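Local structure of methyltransferase FkbM (Methylobacillus flagellatus KT, 2PY6) at residues L181-D184 with Y185-Q188; E209-Y212 with S213-Y216; A242-I245 with G246-G250. The protein probably acts as a methyltransferase of the FkbM family. All coordinates share one frame; numbering follows the deposited sequence.

Contact 1. Residues L181-D184 with Y185-Q188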
# COMPACT_ATOMS: atom_id res chain seq x y z
N LEU A 181 -9.61 -22.87 -38.67
CA LEU A 181 -9.96 -22.80 -37.26
C LEU A 181 -11.31 -23.48 -37.05
O LEU A 181 -12.25 -23.31 -37.85
CB LEU A 181 -9.94 -21.34 -36.79
CG LEU A 181 -8.57 -20.62 -36.80
CD1 LEU A 181 -8.68 -19.11 -36.55
CD2 LEU A 181 -7.63 -21.23 -35.75
N ALA A 182 -11.41 -24.26 -35.96
CA ALA A 182 -12.62 -25.09 -35.71
C ALA A 182 -13.89 -24.36 -35.22
O ALA A 182 -14.99 -24.87 -35.38
CB ALA A 182 -12.26 -26.20 -34.75
N ASP A 183 -13.73 -23.18 -34.64
CA ASP A 183 -14.86 -22.49 -34.04
C ASP A 183 -14.88 -21.01 -34.43
O ASP A 183 -13.84 -20.41 -34.76
CB ASP A 183 -14.82 -22.68 -32.50
CG ASP A 183 -13.63 -22.00 -31.85
OD1 ASP A 183 -12.46 -22.37 -32.12
OD2 ASP A 183 -13.89 -21.07 -31.05
N ASP A 184 -16.08 -20.43 -34.45
CA ASP A 184 -16.28 -19.05 -34.83
C ASP A 184 -15.56 -18.06 -33.95
O ASP A 184 -15.08 -17.03 -34.44
CB ASP A 184 -17.77 -18.73 -34.86
CG ASP A 184 -18.56 -19.54 -35.92
OD1 ASP A 184 -18.07 -19.72 -37.05
OD2 ASP A 184 -19.70 -19.94 -35.62
N TYR A 185 -15.48 -18.31 -32.66
CA TYR A 185 -14.81 -17.37 -31.75
C TYR A 185 -13.27 -17.26 -32.01
O TYR A 185 -12.64 -16.20 -31.84
CB TYR A 185 -15.19 -17.74 -30.29
CG TYR A 185 -14.67 -16.78 -29.23
CD1 TYR A 185 -14.60 -15.41 -29.46
CD2 TYR A 185 -14.35 -17.24 -27.97
CE1 TYR A 185 -14.15 -14.52 -28.48
CE2 TYR A 185 -13.91 -16.35 -26.98
CZ TYR A 185 -13.81 -14.99 -27.25
OH TYR A 185 -13.40 -14.11 -26.27
N SER A 186 -12.67 -18.36 -32.43
CA SER A 186 -11.29 -18.38 -32.84
C SER A 186 -11.11 -17.53 -34.08
O SER A 186 -10.13 -16.79 -34.20
CB SER A 186 -10.85 -19.80 -33.15
OG SER A 186 -10.63 -20.50 -31.96
N VAL A 187 -12.04 -17.64 -35.02
CA VAL A 187 -12.00 -16.83 -36.24
C VAL A 187 -12.14 -15.36 -35.84
O VAL A 187 -11.36 -14.51 -36.25
CB VAL A 187 -13.08 -17.24 -37.25
CG1 VAL A 187 -13.10 -16.28 -38.42
CG2 VAL A 187 -12.84 -18.67 -37.74
N GLN A 188 -13.12 -15.04 -35.02
CA GLN A 188 -13.26 -13.64 -34.60
C GLN A 188 -11.96 -13.15 -33.92
O GLN A 188 -11.48 -12.03 -34.17
CB GLN A 188 -14.46 -13.46 -33.69
CG GLN A 188 -14.93 -11.97 -33.60
CD GLN A 188 -15.89 -11.75 -32.45
OE1 GLN A 188 -15.82 -12.44 -31.40
NE2 GLN A 188 -16.80 -10.80 -32.62
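D183 and S186 meet at the start of helix 184-199, where the D183 carboxylate takes two bonds from one residue. The shorter is from S186 OG to D183 OD1, at 2.6 Å. The hydroxyl comes in on the syn side of that oxygen, 27° out of the carboxylate plane. The second is longer, with S186 N 3.3 Å from D183 OD2. This amide lies well above the carboxylate plane, not in it. The D183 side chain turns back over the first turn with CG flanked by both backbone branches, chi1 67°.

D183 is thus the N-cap of the helix, and its carboxylate would also suit the positive end of the helix dipole. The same group has a further partner: OD2 makes a salt bridge to R395 of strand 392-396. S186 OG is also bonded to L394 N, so this pair of side chains joins the helix start to that strand.

Backbone bonds follow as the helix gets under way. D183 O receives two weak bonds, from S186 N and V187 N. The first regular one runs from Q188 N to D184 O, at 2.9 Å.

L181 CB packs on V187 CG2 at 4.1 Å. Its CD1 lies against the S186 carbonyl, 3.6 Å from S186 O. L181 is the first residue to leave helix 171-180, and the short link to helix 184-199 is made here. The end of the Y185 side chain leads away from 181-184: its OH bonds V208 O, and its ring stacks on Y185 of the second subunit.

Contact 2. Residues E209-Y212 with S213-Y216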
# COMPACT_ATOMS: atom_id res chain seq x y z
N GLU A 209 -10.80 -10.50 -26.03
CA GLU A 209 -9.93 -10.92 -24.96
C GLU A 209 -10.62 -11.71 -23.82
O GLU A 209 -11.77 -11.48 -23.48
CB GLU A 209 -9.22 -9.72 -24.33
CG GLU A 209 -10.05 -8.94 -23.31
CD GLU A 209 -9.34 -7.73 -22.71
OE1 GLU A 209 -9.33 -6.71 -23.35
OE2 GLU A 209 -8.84 -7.80 -21.57
N ARG A 210 -9.85 -12.61 -23.23
CA ARG A 210 -10.25 -13.38 -22.08
C ARG A 210 -9.26 -13.03 -21.00
O ARG A 210 -8.22 -12.42 -21.30
CB ARG A 210 -10.26 -14.86 -22.45
CG ARG A 210 -11.24 -15.09 -23.64
CD ARG A 210 -12.07 -16.33 -23.60
NE ARG A 210 -12.48 -16.64 -22.24
CZ ARG A 210 -12.15 -17.73 -21.58
NH1 ARG A 210 -11.56 -18.76 -22.17
NH2 ARG A 210 -12.51 -17.84 -20.31
N PRO A 211 -9.59 -13.30 -19.73
CA PRO A 211 -8.63 -12.98 -18.68
C PRO A 211 -7.32 -13.77 -18.75
O PRO A 211 -7.27 -14.91 -19.28
CB PRO A 211 -9.37 -13.37 -17.39
CG PRO A 211 -10.80 -13.37 -17.75
CD PRO A 211 -10.82 -13.87 -19.17
N TYR A 212 -6.26 -13.15 -18.25
CA TYR A 212 -4.93 -13.78 -18.11
C TYR A 212 -5.04 -15.09 -17.34
O TYR A 212 -4.44 -16.11 -17.74
CB TYR A 212 -3.94 -12.76 -17.49
CG TYR A 212 -2.56 -13.31 -17.26
CD1 TYR A 212 -1.70 -13.55 -18.32
CD2 TYR A 212 -2.13 -13.61 -15.97
CE1 TYR A 212 -0.41 -14.08 -18.11
CE2 TYR A 212 -0.85 -14.14 -15.75
CZ TYR A 212 -0.00 -14.36 -16.82
OH TYR A 212 1.26 -14.86 -16.60
N SER A 213 -5.86 -15.10 -16.30
CA SER A 213 -6.12 -16.30 -15.46
C SER A 213 -6.67 -17.54 -16.17
O SER A 213 -6.67 -18.63 -15.62
CB SER A 213 -7.10 -15.95 -14.33
OG SER A 213 -8.40 -15.66 -14.82
N THR A 214 -7.15 -17.37 -17.40
CA THR A 214 -7.70 -18.47 -18.16
C THR A 214 -6.74 -19.00 -19.22
O THR A 214 -7.08 -19.93 -19.95
CB THR A 214 -9.04 -18.00 -18.84
OG1 THR A 214 -8.79 -17.00 -19.83
CG2 THR A 214 -9.95 -17.45 -17.80
N LEU A 215 -5.53 -18.43 -19.29
CA LEU A 215 -4.55 -18.86 -20.27
C LEU A 215 -4.21 -20.33 -20.05
O LEU A 215 -3.95 -20.71 -18.94
CB LEU A 215 -3.29 -17.99 -20.15
CG LEU A 215 -2.10 -18.15 -21.10
CD1 LEU A 215 -2.40 -17.85 -22.56
CD2 LEU A 215 -1.04 -17.20 -20.59
N TYR A 216 -4.26 -21.12 -21.13
CA TYR A 216 -3.91 -22.54 -21.24
C TYR A 216 -4.89 -23.54 -20.68
O TYR A 216 -5.16 -24.53 -21.33
CB TYR A 216 -2.52 -22.89 -20.63
CG TYR A 216 -1.40 -21.96 -21.00
CD1 TYR A 216 -1.08 -21.68 -22.34
CD2 TYR A 216 -0.60 -21.40 -20.02
CE1 TYR A 216 -0.02 -20.84 -22.66
CE2 TYR A 216 0.44 -20.53 -20.34
CZ TYR A 216 0.73 -20.25 -21.65
OH TYR A 216 1.78 -19.38 -21.94
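T214 grips P211 O twice, through its side chain and its backbone. T214 OG1 is 2.6 Å from P211 O and lies 15° from the carbonyl plane. T214 N approaches the same P211 O from above that plane, at 3.1 Å. A chi1 of 67° brings the T214 hydroxyl round to this carbonyl. One residue further on, L215 N bonds Y212 O at 3.0 Å.

Around this core the side chains pack. T214 OG1 lies over one face of the R210 guanidinium, toward its rim. The methyl T214 CG2 comes 3.6 Å from R210 NH2 and 3.9 Å from P211 CD. L215 CD2 lies obliquely to the Y212 ring, 4.0 Å from Y212 CE1.

Outer partners fix the pieces. H397 ND1 bonds T214 OG1, and Y212 OH is hydrogen-bonded to E239 OE2. R210 NH1 reaches R218 O, while R210 NE bonds E209 O of the second subunit and R210 NH2 bonds H206 O of that subunit. The two backbone bonds, each from residue i+3 to residue i, mark a short 3-10 turn in the loop between helix 203-208 and strand 229-233, at the subunit interface.

Contact 3. Residues A242-I245 with G246-G250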
# COMPACT_ATOMS: atom_id res chain seq x y z
N ALA A 242 1.06 -24.25 -11.25
CA ALA A 242 -0.03 -23.88 -10.35
C ALA A 242 -1.37 -24.01 -11.02
O ALA A 242 -2.33 -24.44 -10.39
CB ALA A 242 0.17 -22.46 -9.83
N GLY A 243 -1.45 -23.66 -12.31
CA GLY A 243 -2.73 -23.75 -13.04
C GLY A 243 -3.13 -25.19 -13.32
O GLY A 243 -4.31 -25.53 -13.22
N LEU A 244 -2.17 -26.04 -13.67
CA LEU A 244 -2.51 -27.46 -13.87
C LEU A 244 -3.00 -28.04 -12.53
O LEU A 244 -4.03 -28.74 -12.48
CB LEU A 244 -1.34 -28.28 -14.42
CG LEU A 244 -1.60 -29.79 -14.63
CD1 LEU A 244 -2.57 -30.08 -15.76
CD2 LEU A 244 -0.33 -30.58 -14.94
N ILE A 245 -2.28 -27.76 -11.46
CA ILE A 245 -2.69 -28.23 -10.13
C ILE A 245 -4.14 -27.81 -9.84
O ILE A 245 -4.96 -28.63 -9.41
CB ILE A 245 -1.76 -27.70 -9.01
CG1 ILE A 245 -0.38 -28.34 -9.13
CG2 ILE A 245 -2.35 -28.02 -7.62
CD1 ILE A 245 0.73 -27.63 -8.34
N GLY A 246 -4.45 -26.54 -10.08
CA GLY A 246 -5.79 -26.01 -9.79
C GLY A 246 -6.90 -26.69 -10.57
O GLY A 246 -7.87 -27.18 -9.97
N VAL A 247 -6.76 -26.76 -11.90
CA VAL A 247 -7.86 -27.32 -12.72
C VAL A 247 -8.02 -28.81 -12.59
O VAL A 247 -9.09 -29.31 -12.85
CB VAL A 247 -7.79 -26.92 -14.22
CG1 VAL A 247 -7.80 -25.42 -14.33
CG2 VAL A 247 -6.58 -27.56 -14.93
N THR A 248 -6.97 -29.51 -12.17
CA THR A 248 -7.02 -30.96 -11.99
C THR A 248 -7.24 -31.38 -10.52
O THR A 248 -7.28 -32.55 -10.22
CB THR A 248 -5.70 -31.64 -12.45
OG1 THR A 248 -4.61 -31.23 -11.61
CG2 THR A 248 -5.41 -31.33 -13.89
N LYS A 249 -7.34 -30.40 -9.64
CA LYS A 249 -7.50 -30.60 -8.21
C LYS A 249 -6.39 -31.49 -7.65
O LYS A 249 -6.65 -32.45 -6.93
CB LYS A 249 -8.88 -31.15 -7.90
CG LYS A 249 -10.03 -30.25 -8.32
CD LYS A 249 -11.36 -30.79 -7.73
CE LYS A 249 -12.57 -30.16 -8.46
NZ LYS A 249 -12.49 -28.69 -8.57
N GLY A 250 -5.15 -31.13 -7.96
CA GLY A 250 -3.97 -31.83 -7.46
C GLY A 250 -3.79 -33.24 -7.97
O GLY A 250 -3.24 -34.05 -7.29
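T248 folds back on L244 in the last turn of helix 239-248, and this is the tight part of the contact. L244 O accepts two bonds: T248 OG1 at 2.7 Å and T248 N at 3.1 Å. They reach it from opposite faces of the carbonyl plane. Chi1 of 65° points OG1 at the preceding turn and puts the methyl on the L244 side, with T248 CG2 3.6 Å from L244 CD1.

Next to this, I245 O is held by G250 N at 2.9 Å. That amide lies in the carbonyl plane, on a lone pair. With the long bond from K249 N to G246 O (3.3 Å), the G250 N to I245 O bond and the positive phi of K249 make a Schellman motif. I245 CG2 lies 4.1 Å from G250 CA.

Earlier in the helix the bonds are regular. V247 N meets G243 O at 3.0 Å, and G246 N bonds A242 O. V247 CG2 also touches G243 O, at 3.5 Å.

K249 is the loose part by contrast. It is exposed, and its CB is directed away from 242-245. It makes almost no contact with that segment, but its NZ is held by a salt bridge to E201 OE1 of the second subunit.

L244 and V247 lie against F217, while I245 packs on Y275 and F280. The helix is the middle element of a beta-alpha-beta unit, between the parallel strands 229-233 and 254-258.

The three contacts follow one another along the chain, and each reaches the second subunit. Contacts 1 and 2 touch directly: Y185 OH lies 3.5 Å from R210 CG, although their centres are 16 Å apart. Both also meet strand 392-396, through S186 and R210. Contacts 2 and 3 do not touch. Their nearest atoms are about 7 Å apart, but Y212 of contact 2 bonds E239, which begins the helix of contact 3. Contacts 1 and 3 are more distant, about 17 Å between nearest atoms. Contact 3 lies within the FkbM methyltransferase family region. A 1,2-ethanediol lies near V187 of contact 1 and a di(hydroxyethyl)ether near A242 of contact 3, both probably from the crystallisation liquor.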